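PDB 3SEE: DUF4627 domain-containing protein from Bacteroides thetaiotaomicron, which is of unknown function but has a galactose-binding-like beta-sandwich fold and probably binds carbohydrate. Local coordinates for residues A33-M39 and K78-R84; T128-R134 and Y166-V172; G106-Y112 and A147-I153; V46-E52 and A62-N67. One frame throughout, in Å; residues are numbered along the deposited sequence. Where two conformers were deposited one is given.

The four contacts pair neighbouring strands of a beta sandwich. Contacts 1 and 3 lie in the mixed sheet, where strands 36-40 and 79-85 are separated from 108-115 and 149-152 by strand 199-204; their centres are about 17 Å apart, and Phe80 packs against Tyr112. Contacts 2 and 4 belong to the antiparallel sheet, with centres about 27 Å apart on opposite sides of the chain's centre. Contact 4 is a hairpin nested inside the loop that contact 1 closes, and Ile49 and Met63 pack on Ile38 and Leu81 across the sandwich. Contacts 2 and 3 interlock along the chain, their segments alternating, and Tyr166 OH of contact 2 probably hydrogen-bonds to Ala147 O of contact 3. Local hairpin and longer-range pairings thus contribute to both sheets.

Contact 1: A33-M39 and K78-R84; sequences AGEWFIM and KAFLGQR
Gly82 O receives the amide of Phe37 at 2.8 Å (Phe37 N to Gly82 O), and Gly82 N returns a bond to Phe37 O. Met39 and Phe80 form the next hydrogen-bonded pair, while at the other end a water accepts a hydrogen bond from Arg84 N and donates one to Glu35 O, bridging the segments before Gly34 N bonds to Arg84 O. The Phe37 ring, its CG held between backbone N and carbonyl carbon (chi1 64°), folds back over Gly82, whose CA sits 3.7 Å from the Phe37 ring centroid; a CB there would strike Phe37 CZ. On the same side Met39 CB lies over the centre of the Phe80 ring. These antiparallel strands are neighbours in the mixed sheet of the galactose-binding-like sandwich. On the other side, facing strand 211-221, Trp36 lays one ring face under Gln83 NE2, which is 3.3 Å from Trp36 CE2, the amide plane standing 75° from the indole. Leu81 CG reaches Trp36 CE3 at 3.6 Å. An alanine in place of Trp36 is likely to open a gap beside Leu81 and Gln83 and leave Asn14 O without its indole N-H. Gln83 OE1 accepts from Lys13 N, and Arg84 NH2 forms a salt bridge with Asp198.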
# COMPACT_ATOMS: atom_id res chain seq x y z
N ALA A 33 -4.95 0.86 15.01
CA ALA A 33 -4.65 2.02 14.21
C ALA A 33 -3.48 2.79 14.77
O ALA A 33 -3.18 2.73 15.95
CB ALA A 33 -5.87 2.91 14.07
N GLY A 34 -2.80 3.50 13.87
CA GLY A 34 -1.70 4.35 14.26
C GLY A 34 -0.40 3.64 14.55
O GLY A 34 0.49 4.21 15.19
N GLU A 35 -0.31 2.40 14.11
CA GLU A 35 0.84 1.54 14.30
C GLU A 35 1.05 0.89 12.94
O GLU A 35 0.11 0.84 12.15
CB GLU A 35 0.52 0.47 15.33
CG GLU A 35 0.23 1.04 16.70
CD GLU A 35 0.26 0.02 17.80
OE1 GLU A 35 0.45 -1.19 17.52
OE2 GLU A 35 0.06 0.46 18.96
N TRP A 36 2.26 0.40 12.67
CA TRP A 36 2.46 -0.49 11.54
C TRP A 36 2.04 -1.91 11.88
O TRP A 36 2.19 -2.37 13.01
CB TRP A 36 3.93 -0.50 11.12
CG TRP A 36 4.39 0.80 10.58
CD1 TRP A 36 5.15 1.72 11.23
CD2 TRP A 36 4.15 1.33 9.27
NE1 TRP A 36 5.39 2.79 10.42
CE2 TRP A 36 4.78 2.59 9.21
CE3 TRP A 36 3.41 0.90 8.16
CZ2 TRP A 36 4.74 3.38 8.07
CZ3 TRP A 36 3.39 1.69 7.04
CH2 TRP A 36 4.03 2.92 7.01
N PHE A 37 1.53 -2.62 10.88
CA PHE A 37 1.29 -4.04 10.98
C PHE A 37 1.90 -4.77 9.81
O PHE A 37 2.08 -4.20 8.72
CB PHE A 37 -0.21 -4.36 11.14
CG PHE A 37 -1.07 -3.98 9.98
CD1 PHE A 37 -1.22 -4.82 8.91
CD2 PHE A 37 -1.77 -2.79 9.98
CE1 PHE A 37 -2.06 -4.48 7.85
CE2 PHE A 37 -2.60 -2.45 8.93
CZ PHE A 37 -2.76 -3.31 7.87
N ILE A 38 2.19 -6.03 10.03
CA ILE A 38 2.68 -6.94 9.01
C ILE A 38 1.56 -7.85 8.59
O ILE A 38 0.97 -8.55 9.42
CB ILE A 38 3.87 -7.76 9.52
CG1 ILE A 38 5.02 -6.83 9.89
CG2 ILE A 38 4.26 -8.81 8.48
CD1 ILE A 38 6.09 -7.50 10.78
N MSE A 39 1.21 -7.82 7.30
CA MSE A 39 0.34 -8.82 6.69
C MSE A 39 1.20 -9.79 5.91
O MSE A 39 1.94 -9.39 5.01
CB MSE A 39 -0.71 -8.19 5.77
CG MSE A 39 -2.03 -7.94 6.45
SE MSE A 39 -3.11 -9.51 6.73
CE MSE A 39 -3.76 -9.62 4.95
N LYS A 78 -2.52 -10.36 0.36
CA LYS A 78 -1.90 -11.31 1.29
C LYS A 78 -0.65 -10.80 1.99
O LYS A 78 -0.44 -11.14 3.14
CB LYS A 78 -1.57 -12.64 0.63
CG LYS A 78 -2.79 -13.38 0.10
CD LYS A 78 -2.38 -14.76 -0.41
CE LYS A 78 -3.53 -15.41 -1.12
NZ LYS A 78 -3.09 -16.77 -1.63
N ALA A 79 0.22 -10.06 1.30
CA ALA A 79 1.55 -9.73 1.86
C ALA A 79 1.85 -8.25 1.65
O ALA A 79 2.06 -7.79 0.51
CB ALA A 79 2.63 -10.59 1.23
N PHE A 80 1.92 -7.50 2.74
CA PHE A 80 2.19 -6.08 2.67
C PHE A 80 2.50 -5.52 4.05
O PHE A 80 2.17 -6.14 5.07
CB PHE A 80 1.04 -5.29 2.00
CG PHE A 80 -0.30 -5.48 2.61
CD1 PHE A 80 -1.16 -6.47 2.17
CD2 PHE A 80 -0.77 -4.59 3.56
CE1 PHE A 80 -2.44 -6.60 2.71
CE2 PHE A 80 -2.05 -4.73 4.10
CZ PHE A 80 -2.88 -5.72 3.66
N LEU A 81 3.12 -4.35 4.06
CA LEU A 81 3.28 -3.51 5.23
C LEU A 81 2.10 -2.56 5.29
O LEU A 81 1.83 -1.89 4.30
CB LEU A 81 4.59 -2.76 5.09
CG LEU A 81 4.87 -1.69 6.14
CD1 LEU A 81 5.11 -2.32 7.52
CD2 LEU A 81 6.04 -0.79 5.71
N GLY A 82 1.40 -2.53 6.41
CA GLY A 82 0.20 -1.72 6.50
C GLY A 82 0.16 -0.76 7.68
O GLY A 82 0.81 -0.98 8.71
N GLN A 83 -0.62 0.31 7.54
CA GLN A 83 -0.96 1.15 8.70
C GLN A 83 -2.38 1.64 8.55
O GLN A 83 -2.72 2.28 7.56
CB GLN A 83 0.01 2.31 8.89
CG GLN A 83 -0.33 3.12 10.14
CD GLN A 83 0.74 4.06 10.66
OE1 GLN A 83 0.39 5.15 11.08
NE2 GLN A 83 2.02 3.65 10.68
N ARG A 84 -3.20 1.31 9.55
CA ARG A 84 -4.60 1.71 9.60
C ARG A 84 -4.73 3.12 10.14
O ARG A 84 -4.03 3.48 11.11
CB ARG A 84 -5.36 0.69 10.46
CG ARG A 84 -6.85 0.86 10.58
CD ARG A 84 -7.39 -0.22 11.47
NE ARG A 84 -8.84 -0.17 11.60
CZ ARG A 84 -9.54 -1.11 12.21
NH1 ARG A 84 -8.94 -2.13 12.81
NH2 ARG A 84 -10.86 -1.05 12.22
O HOH W 1 -2.36 -0.12 11.85

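Contact 2: T128-R134 and Y166-V172; sequences TTFFMRR and YDMGQVV
Phe131 and Met168 meet at about a right angle: Met168 CG stands over the centre of the Phe131 ring, 3.6 Å from its centroid, and the selenium of this selenomethionine lies over the same face at 4.3 Å from that centroid, a Met-aromatic contact. The first torsion of Met168 puts CG over the ring, and the bend at the second (chi2 46°) keeps SE over the same face. At the edge of the ring, in its plane, lies Gln170 O. That carbonyl also accepts Met132 N, with the donor 40° above the carbonyl plane. Beside it the Met132 side chain runs alongside that of Gln170. The Tyr166 ring brings CE2 to 3.5 Å from Phe131 O, which lies near the ring plane, and to 3.7 Å from Arg133 CB.

The backbone sets these groups in place. Asp167 N bonds to Met132 O at 2.9 Å, almost straight, while Phe130 and Val172 exchange a pair of bonds further along. Between the two sites the chain turns a corner through a type I beta turn from Asp167 to Gln170. An Asx turn braces it, Gly169 N reaching Asp167 OD1 at 2.8 Å from above the carboxylate plane. A water accepts from Arg134 NE and donates to Asp167 OD2.

Strand 130-133 therefore pairs with both arms of the corner, strands 160-167 and 170-172. Ile195 and Leu196 of helix 194-197 pack on Phe131, strand 186-188 touches Met132 and Gln170, and Ile113 and Val111 of strand 108-115 meet Phe131 and Tyr166 respectively.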
# COMPACT_ATOMS: atom_id res chain seq x y z
N THR A 128 -14.49 -4.14 -2.59
CA THR A 128 -13.08 -3.72 -2.51
C THR A 128 -13.05 -2.25 -2.92
O THR A 128 -13.16 -1.92 -4.09
CB THR A 128 -12.17 -4.56 -3.42
OG1 THR A 128 -12.62 -4.44 -4.78
CG2 THR A 128 -12.17 -6.04 -3.04
N THR A 129 -12.92 -1.38 -1.92
CA THR A 129 -13.05 0.06 -2.09
C THR A 129 -11.72 0.74 -1.83
O THR A 129 -11.15 0.56 -0.75
CB THR A 129 -14.09 0.63 -1.10
OG1 THR A 129 -15.29 -0.17 -1.14
CG2 THR A 129 -14.42 2.06 -1.40
N PHE A 130 -11.22 1.50 -2.79
CA PHE A 130 -9.89 2.10 -2.72
C PHE A 130 -9.98 3.59 -3.06
O PHE A 130 -10.74 3.95 -3.95
CB PHE A 130 -8.94 1.48 -3.75
CG PHE A 130 -8.79 -0.01 -3.69
CD1 PHE A 130 -9.68 -0.86 -4.33
CD2 PHE A 130 -7.71 -0.58 -3.04
CE1 PHE A 130 -9.48 -2.24 -4.34
CE2 PHE A 130 -7.51 -1.94 -3.05
CZ PHE A 130 -8.40 -2.76 -3.67
N PHE A 131 -9.11 4.41 -2.47
CA PHE A 131 -8.95 5.76 -3.01
C PHE A 131 -8.26 5.72 -4.38
O PHE A 131 -7.39 4.88 -4.63
CB PHE A 131 -8.16 6.63 -2.07
CG PHE A 131 -8.87 6.90 -0.77
CD1 PHE A 131 -10.10 7.52 -0.76
CD2 PHE A 131 -8.31 6.54 0.45
CE1 PHE A 131 -10.74 7.78 0.44
CE2 PHE A 131 -8.95 6.78 1.64
CZ PHE A 131 -10.17 7.41 1.64
N MSE A 132 -8.67 6.60 -5.27
CA MSE A 132 -8.13 6.63 -6.62
C MSE A 132 -6.79 7.33 -6.67
O MSE A 132 -6.62 8.44 -6.19
CB MSE A 132 -9.11 7.37 -7.52
CG MSE A 132 -8.77 7.21 -9.02
SE MSE A 132 -9.84 8.38 -10.15
CE MSE A 132 -8.67 9.93 -10.12
N ARG A 133 -5.83 6.70 -7.35
CA ARG A 133 -4.60 7.41 -7.57
C ARG A 133 -4.91 8.60 -8.53
O ARG A 133 -5.68 8.50 -9.49
CB ARG A 133 -3.45 6.49 -8.00
CG ARG A 133 -3.59 5.88 -9.36
CD ARG A 133 -2.46 4.87 -9.68
NE ARG A 133 -2.80 4.26 -10.93
CZ ARG A 133 -2.58 4.80 -12.12
NH1 ARG A 133 -1.99 5.97 -12.24
NH2 ARG A 133 -2.97 4.14 -13.20
N ARG A 134 -4.36 9.74 -8.20
CA ARG A 134 -4.79 10.97 -8.83
C ARG A 134 -4.60 11.00 -10.33
O ARG A 134 -5.43 11.55 -11.06
CB ARG A 134 -4.05 12.12 -8.18
CG ARG A 134 -4.66 13.37 -8.34
CD ARG A 134 -4.21 14.37 -7.29
NE ARG A 134 -4.96 15.53 -7.66
CZ ARG A 134 -4.44 16.66 -8.08
NH1 ARG A 134 -3.13 16.81 -8.16
NH2 ARG A 134 -5.24 17.67 -8.33
N TYR A 166 -2.85 10.74 -4.23
CA TYR A 166 -4.17 10.13 -4.22
C TYR A 166 -5.24 11.21 -4.08
O TYR A 166 -5.00 12.26 -3.47
CB TYR A 166 -4.30 9.10 -3.04
CG TYR A 166 -3.71 7.75 -3.42
CD1 TYR A 166 -2.38 7.47 -3.20
CD2 TYR A 166 -4.48 6.80 -4.06
CE1 TYR A 166 -1.86 6.24 -3.62
CE2 TYR A 166 -3.96 5.61 -4.49
CZ TYR A 166 -2.64 5.32 -4.27
OH TYR A 166 -2.05 4.14 -4.69
N ASP A 167 -6.42 10.91 -4.62
CA ASP A 167 -7.59 11.78 -4.45
C ASP A 167 -8.55 11.07 -3.51
O ASP A 167 -9.25 10.14 -3.89
CB ASP A 167 -8.25 12.06 -5.80
CG ASP A 167 -9.33 13.12 -5.72
OD1 ASP A 167 -9.73 13.49 -4.60
OD2 ASP A 167 -9.75 13.60 -6.81
N MSE A 168 -8.57 11.52 -2.25
CA MSE A 168 -9.51 10.94 -1.29
C MSE A 168 -10.96 11.30 -1.62
O MSE A 168 -11.89 10.71 -1.05
CB MSE A 168 -9.13 11.35 0.14
CG MSE A 168 -8.07 10.48 0.80
SE MSE A 168 -6.53 10.12 -0.34
CE MSE A 168 -5.50 9.37 1.07
N GLY A 169 -11.16 12.27 -2.51
CA GLY A 169 -12.46 12.57 -3.04
C GLY A 169 -12.98 11.65 -4.13
O GLY A 169 -14.12 11.86 -4.61
N GLN A 170 -12.20 10.65 -4.57
CA GLN A 170 -12.67 9.67 -5.52
C GLN A 170 -12.27 8.28 -5.08
O GLN A 170 -11.19 8.06 -4.54
CB GLN A 170 -12.14 9.94 -6.93
CG GLN A 170 -12.51 11.32 -7.46
CD GLN A 170 -12.01 11.54 -8.85
OE1 GLN A 170 -10.99 12.25 -9.06
NE2 GLN A 170 -12.69 10.96 -9.79
N VAL A 171 -13.17 7.34 -5.31
CA VAL A 171 -12.93 5.94 -5.01
C VAL A 171 -13.11 5.10 -6.26
O VAL A 171 -13.85 5.48 -7.18
CB VAL A 171 -13.80 5.41 -3.84
CG1 VAL A 171 -13.37 6.01 -2.51
CG2 VAL A 171 -15.30 5.68 -4.11
N VAL A 172 -12.44 3.96 -6.27
CA VAL A 172 -12.61 2.95 -7.29
C VAL A 172 -13.01 1.63 -6.60
O VAL A 172 -12.58 1.33 -5.49
CB VAL A 172 -11.33 2.91 -8.19
CG1 VAL A 172 -10.06 2.59 -7.41
CG2 VAL A 172 -11.51 2.01 -9.38
O HOH W 2 -7.70 14.63 -8.29

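Contact 3: G106-Y112 and A147-I153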
# COMPACT_ATOMS: atom_id res chain seq x y z
N GLY A 106 15.36 -2.31 -11.18
CA GLY A 106 14.10 -2.54 -11.85
C GLY A 106 13.00 -3.13 -10.98
O GLY A 106 11.88 -3.31 -11.44
N THR A 107 13.30 -3.45 -9.73
CA THR A 107 12.28 -4.04 -8.85
C THR A 107 11.21 -3.02 -8.53
O THR A 107 11.52 -1.92 -8.13
CB THR A 107 12.94 -4.49 -7.53
OG1 THR A 107 13.96 -5.45 -7.81
CG2 THR A 107 11.93 -5.17 -6.61
N PRO A 108 9.93 -3.38 -8.70
CA PRO A 108 8.87 -2.43 -8.33
C PRO A 108 8.53 -2.42 -6.86
O PRO A 108 8.60 -3.43 -6.17
CB PRO A 108 7.68 -2.92 -9.14
CG PRO A 108 7.93 -4.36 -9.34
CD PRO A 108 9.41 -4.59 -9.36
N VAL A 109 8.09 -1.25 -6.41
CA VAL A 109 7.44 -1.09 -5.12
C VAL A 109 6.09 -0.42 -5.38
O VAL A 109 5.94 0.32 -6.34
CB VAL A 109 8.32 -0.28 -4.17
CG1 VAL A 109 8.55 1.15 -4.65
CG2 VAL A 109 7.79 -0.34 -2.74
N SER A 110 5.13 -0.71 -4.51
CA SER A 110 3.74 -0.43 -4.79
C SER A 110 2.99 0.03 -3.57
O SER A 110 3.40 -0.22 -2.44
CB SER A 110 3.09 -1.69 -5.34
OG SER A 110 3.85 -2.24 -6.43
N VAL A 111 1.86 0.67 -3.82
CA VAL A 111 1.01 1.29 -2.81
C VAL A 111 -0.45 1.11 -3.18
O VAL A 111 -0.80 1.23 -4.37
CB VAL A 111 1.23 2.82 -2.85
CG1 VAL A 111 0.26 3.55 -1.90
CG2 VAL A 111 2.67 3.15 -2.55
N TYR A 112 -1.34 0.95 -2.21
CA TYR A 112 -2.75 1.24 -2.36
C TYR A 112 -3.28 1.69 -1.00
O TYR A 112 -2.62 1.50 0.03
CB TYR A 112 -3.55 0.07 -2.96
CG TYR A 112 -3.58 -1.22 -2.16
CD1 TYR A 112 -4.41 -1.35 -1.05
CD2 TYR A 112 -2.76 -2.28 -2.50
CE1 TYR A 112 -4.44 -2.52 -0.32
CE2 TYR A 112 -2.78 -3.46 -1.76
CZ TYR A 112 -3.63 -3.57 -0.68
OH TYR A 112 -3.68 -4.73 0.08
N ALA A 147 -6.28 1.95 -8.49
CA ALA A 147 -6.06 1.92 -7.05
C ALA A 147 -4.60 1.78 -6.67
O ALA A 147 -4.08 2.50 -5.82
CB ALA A 147 -6.87 0.77 -6.40
N GLN A 148 -3.94 0.81 -7.30
CA GLN A 148 -2.56 0.51 -6.96
C GLN A 148 -1.62 1.30 -7.87
O GLN A 148 -1.81 1.39 -9.08
CB GLN A 148 -2.28 -0.97 -7.15
CG GLN A 148 -0.87 -1.39 -6.77
CD GLN A 148 -0.69 -2.88 -6.59
OE1 GLN A 148 -1.56 -3.55 -6.02
NE2 GLN A 148 0.43 -3.42 -7.06
N TYR A 149 -0.63 1.90 -7.21
CA TYR A 149 0.47 2.60 -7.85
C TYR A 149 1.71 1.73 -7.76
O TYR A 149 2.00 1.19 -6.70
CB TYR A 149 0.74 3.92 -7.10
CG TYR A 149 1.98 4.64 -7.52
CD1 TYR A 149 2.03 5.34 -8.73
CD2 TYR A 149 3.13 4.63 -6.74
CE1 TYR A 149 3.17 6.01 -9.14
CE2 TYR A 149 4.28 5.30 -7.14
CZ TYR A 149 4.30 5.98 -8.33
OH TYR A 149 5.45 6.64 -8.71
N ASN A 150 2.42 1.61 -8.86
CA ASN A 150 3.68 0.86 -8.93
C ASN A 150 4.78 1.77 -9.41
O ASN A 150 4.56 2.56 -10.32
CB ASN A 150 3.56 -0.31 -9.92
CG ASN A 150 2.39 -1.20 -9.61
OD1 ASN A 150 2.29 -1.76 -8.52
ND2 ASN A 150 1.49 -1.36 -10.57
N PHE A 151 5.97 1.64 -8.83
CA PHE A 151 7.12 2.43 -9.24
C PHE A 151 8.34 1.53 -9.33
O PHE A 151 8.70 0.88 -8.35
CB PHE A 151 7.37 3.55 -8.24
CG PHE A 151 8.47 4.49 -8.65
CD1 PHE A 151 8.38 5.25 -9.81
CD2 PHE A 151 9.63 4.57 -7.91
CE1 PHE A 151 9.41 6.08 -10.20
CE2 PHE A 151 10.65 5.45 -8.29
CZ PHE A 151 10.54 6.18 -9.44
N LYS A 152 8.99 1.53 -10.49
CA LYS A 152 10.22 0.77 -10.64
C LYS A 152 11.39 1.50 -10.02
O LYS A 152 11.67 2.67 -10.33
CB LYS A 152 10.56 0.50 -12.10
CG LYS A 152 9.62 -0.44 -12.79
CD LYS A 152 10.03 -0.60 -14.27
CE LYS A 152 10.39 0.75 -14.99
NZ LYS A 152 10.74 0.75 -16.48
N ILE A 153 12.07 0.81 -9.14
CA ILE A 153 13.28 1.32 -8.50
C ILE A 153 14.43 1.09 -9.47
O ILE A 153 14.79 -0.05 -9.76
CB ILE A 153 13.52 0.60 -7.16
CG1 ILE A 153 12.38 0.92 -6.17
CG2 ILE A 153 14.89 0.96 -6.60
CD1 ILE A 153 12.28 -0.08 -5.01
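Strands 108-112 and 149-152 run antiparallel at 158°, with paired bonds between Val109 and Phe151 and between Val111 and Tyr149, and the pairing runs on past the strand ends through Ile153 N to Thr107 O and Gly106 N to Ile153 O. Among the side chains, Asn150 OD1 is the polar focus. It accepts Ser110 OG at 2.7 Å from across the contact and Gln148 NE2 at 2.9 Å from two residues back in its own segment. Both donors lie in the carbonyl plane of Asn150 on a lone pair, and OD1 itself lies only 4° out of the Gln148 amide plane, so one bond from across the pair and one from its own segment fix the orientation of the Asn150 amide. Gln148 reaches it with CG anti to the backbone N (chi1 -178°) and an extended chain; the amide runs past Ser110 CB, 3.6 Å from Gln148 NE2. Its OE1 approaches Tyr112 CD2 at 3.9 Å, and NE2 has a second partner in Gln206 OE1. Replacing Gln148 by a leucine would probably cost Asn150 OD1 one of its two donors, leave Gln206 without this amide and set the Asn150 amide freer to turn.

The other side of the pair is apolar. Val109 CG1 touches Ile153 CD1 at 3.9 Å, and Val111 CG2 lies at the edge of the Tyr149 ring. Val162, Val164 and Tyr166 of strand 160-167, with Leu96 and Phe98 of strand 93-102, pack against this side. The apolar face thus meets the second sheet of the galactose-binding-like sandwich, the opposite face is more polar, and strand 149-152 is the outermost of its sheet within this chain.

Contact 4: V46-E52 and A62-N67; sequences VTTIAWE and AMKIDN. With NA (sodium ion), chain B.
Backbone bonds zip the hairpin: Thr48 pairs with Asp66, Ala50 with Lys64 and Glu52 with Ala62, each by two bonds, Lys64 N to Ala50 O being nearly straight at 2.8 Å. Where the strands leave off, Thr47 OG1 sits 2.7 Å from Asn67 OD1 and 3.1 Å from Asp66 O, two acceptors within reach of its one proton. The amide nitrogen of Asn67 is held by Gly205 O and Asn207 O.

Apolar contacts fill the side turned to strands 36-40 and 79-85. Ile49 and Ile65 lie side by side, Ile49 CG1 4.0 Å from Ile65 CG2. The selenium of Met63 comes in the plane of the Trp51 ring, at its edge, 3.9 Å from Trp51 CB; bends at chi2 and chi3, both near -60°, curl the chain back toward Trp51.

On the other side a charge pair lies near the Glu52 end. Glu52 OE1 and Lys64 NZ form a long salt bridge at 3.7 Å, and two waters link the same atoms, one of them weakly to the lysine.

Metal bonds complete the set: the sodium ion takes Thr47 O and Thr48 OG1, both at 2.4 Å, and two waters. Oxygen-only ligands, none of them charged, are consistent with a hard monovalent ion such as sodium.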
# COMPACT_ATOMS: atom_id res chain seq x y z
N VAL A 46 7.16 -18.27 1.65
CA VAL A 46 7.11 -17.46 0.43
C VAL A 46 7.80 -16.10 0.59
O VAL A 46 8.62 -15.72 -0.25
CB VAL A 46 5.65 -17.30 -0.03
CG1 VAL A 46 5.52 -16.23 -1.15
CG2 VAL A 46 5.09 -18.65 -0.55
N THR A 47 7.46 -15.38 1.66
CA THR A 47 8.05 -14.07 1.89
C THR A 47 8.28 -13.87 3.38
O THR A 47 7.66 -14.53 4.23
CB THR A 47 7.19 -12.93 1.24
OG1 THR A 47 7.80 -11.65 1.50
CG2 THR A 47 5.77 -12.94 1.75
N THR A 48 9.19 -12.96 3.71
CA THR A 48 9.39 -12.53 5.08
C THR A 48 9.39 -11.02 5.09
O THR A 48 10.13 -10.39 4.32
CB THR A 48 10.73 -13.04 5.62
OG1 THR A 48 10.68 -14.48 5.62
CG2 THR A 48 11.02 -12.54 7.05
N ILE A 49 8.55 -10.44 5.94
CA ILE A 49 8.49 -9.00 6.13
C ILE A 49 8.91 -8.74 7.57
O ILE A 49 8.27 -9.27 8.49
CB ILE A 49 7.06 -8.46 5.87
CG1 ILE A 49 6.65 -8.74 4.42
CG2 ILE A 49 6.98 -6.97 6.17
CD1 ILE A 49 5.22 -8.35 4.05
N ALA A 50 9.95 -7.94 7.77
CA ALA A 50 10.52 -7.76 9.08
C ALA A 50 11.21 -6.41 9.21
O ALA A 50 11.70 -5.84 8.22
CB ALA A 50 11.53 -8.88 9.43
N TRP A 51 11.28 -5.94 10.45
CA TRP A 51 12.01 -4.73 10.82
C TRP A 51 13.50 -5.00 10.82
O TRP A 51 13.95 -6.10 11.13
CB TRP A 51 11.56 -4.30 12.21
CG TRP A 51 12.14 -3.06 12.74
CD1 TRP A 51 11.70 -1.79 12.53
CD2 TRP A 51 13.23 -2.95 13.66
NE1 TRP A 51 12.46 -0.89 13.21
CE2 TRP A 51 13.40 -1.58 13.93
CE3 TRP A 51 14.08 -3.87 14.28
CZ2 TRP A 51 14.37 -1.12 14.83
CZ3 TRP A 51 15.05 -3.39 15.16
CH2 TRP A 51 15.18 -2.04 15.42
N GLU A 52 14.28 -3.99 10.49
CA GLU A 52 15.73 -4.10 10.48
C GLU A 52 16.38 -2.75 10.78
O GLU A 52 15.81 -1.69 10.51
CB GLU A 52 16.23 -4.55 9.11
CG GLU A 52 15.92 -3.52 8.03
CD GLU A 52 16.49 -3.85 6.67
OE1 GLU A 52 17.30 -4.77 6.52
OE2 GLU A 52 16.14 -3.11 5.73
N ALA A 62 14.30 0.37 8.93
CA ALA A 62 13.48 0.10 7.75
C ALA A 62 12.70 -1.17 7.95
O ALA A 62 12.98 -1.97 8.85
CB ALA A 62 14.37 -0.01 6.52
N MSE A 63 11.73 -1.38 7.06
CA MSE A 63 11.07 -2.67 6.91
C MSE A 63 11.60 -3.32 5.65
O MSE A 63 11.73 -2.65 4.62
CB MSE A 63 9.57 -2.52 6.76
CG MSE A 63 8.92 -1.83 7.97
SE MSE A 63 9.11 -2.74 9.65
CE MSE A 63 8.18 -4.37 9.25
N LYS A 64 11.90 -4.61 5.70
CA LYS A 64 12.36 -5.36 4.54
C LYS A 64 11.29 -6.37 4.13
O LYS A 64 10.82 -7.16 4.95
CB LYS A 64 13.67 -6.09 4.86
CG LYS A 64 14.22 -6.87 3.67
CD LYS A 64 15.42 -7.71 4.04
CE LYS A 64 16.65 -6.84 4.10
NZ LYS A 64 17.94 -7.60 4.16
N ILE A 65 10.93 -6.32 2.85
CA ILE A 65 9.99 -7.26 2.24
C ILE A 65 10.84 -8.17 1.36
O ILE A 65 11.30 -7.78 0.28
CB ILE A 65 8.91 -6.58 1.39
CG1 ILE A 65 8.14 -5.56 2.24
CG2 ILE A 65 7.97 -7.64 0.77
CD1 ILE A 65 7.10 -4.73 1.45
N ASP A 66 11.07 -9.38 1.83
CA ASP A 66 12.03 -10.31 1.21
C ASP A 66 11.30 -11.45 0.55
O ASP A 66 10.81 -12.35 1.24
CB ASP A 66 13.02 -10.81 2.27
CG ASP A 66 14.08 -11.74 1.73
OD1 ASP A 66 13.96 -12.24 0.61
OD2 ASP A 66 15.03 -12.00 2.50
N ASN A 67 11.18 -11.41 -0.78
CA ASN A 67 10.52 -12.45 -1.56
C ASN A 67 11.48 -13.49 -2.14
O ASN A 67 11.16 -14.14 -3.12
CB ASN A 67 9.71 -11.82 -2.71
CG ASN A 67 8.56 -10.98 -2.26
OD1 ASN A 67 8.22 -10.90 -1.10
ND2 ASN A 67 7.95 -10.30 -3.22
NA NA B . 8.88 -16.04 5.59
O HOH W 3 11.56 -15.05 1.49
O HOH W 4 17.45 -7.53 7.34
O HOH W 5 19.40 -5.56 4.70
O HOH W 6 10.12 -16.68 3.58
O HOH W 7 9.92 -17.84 6.69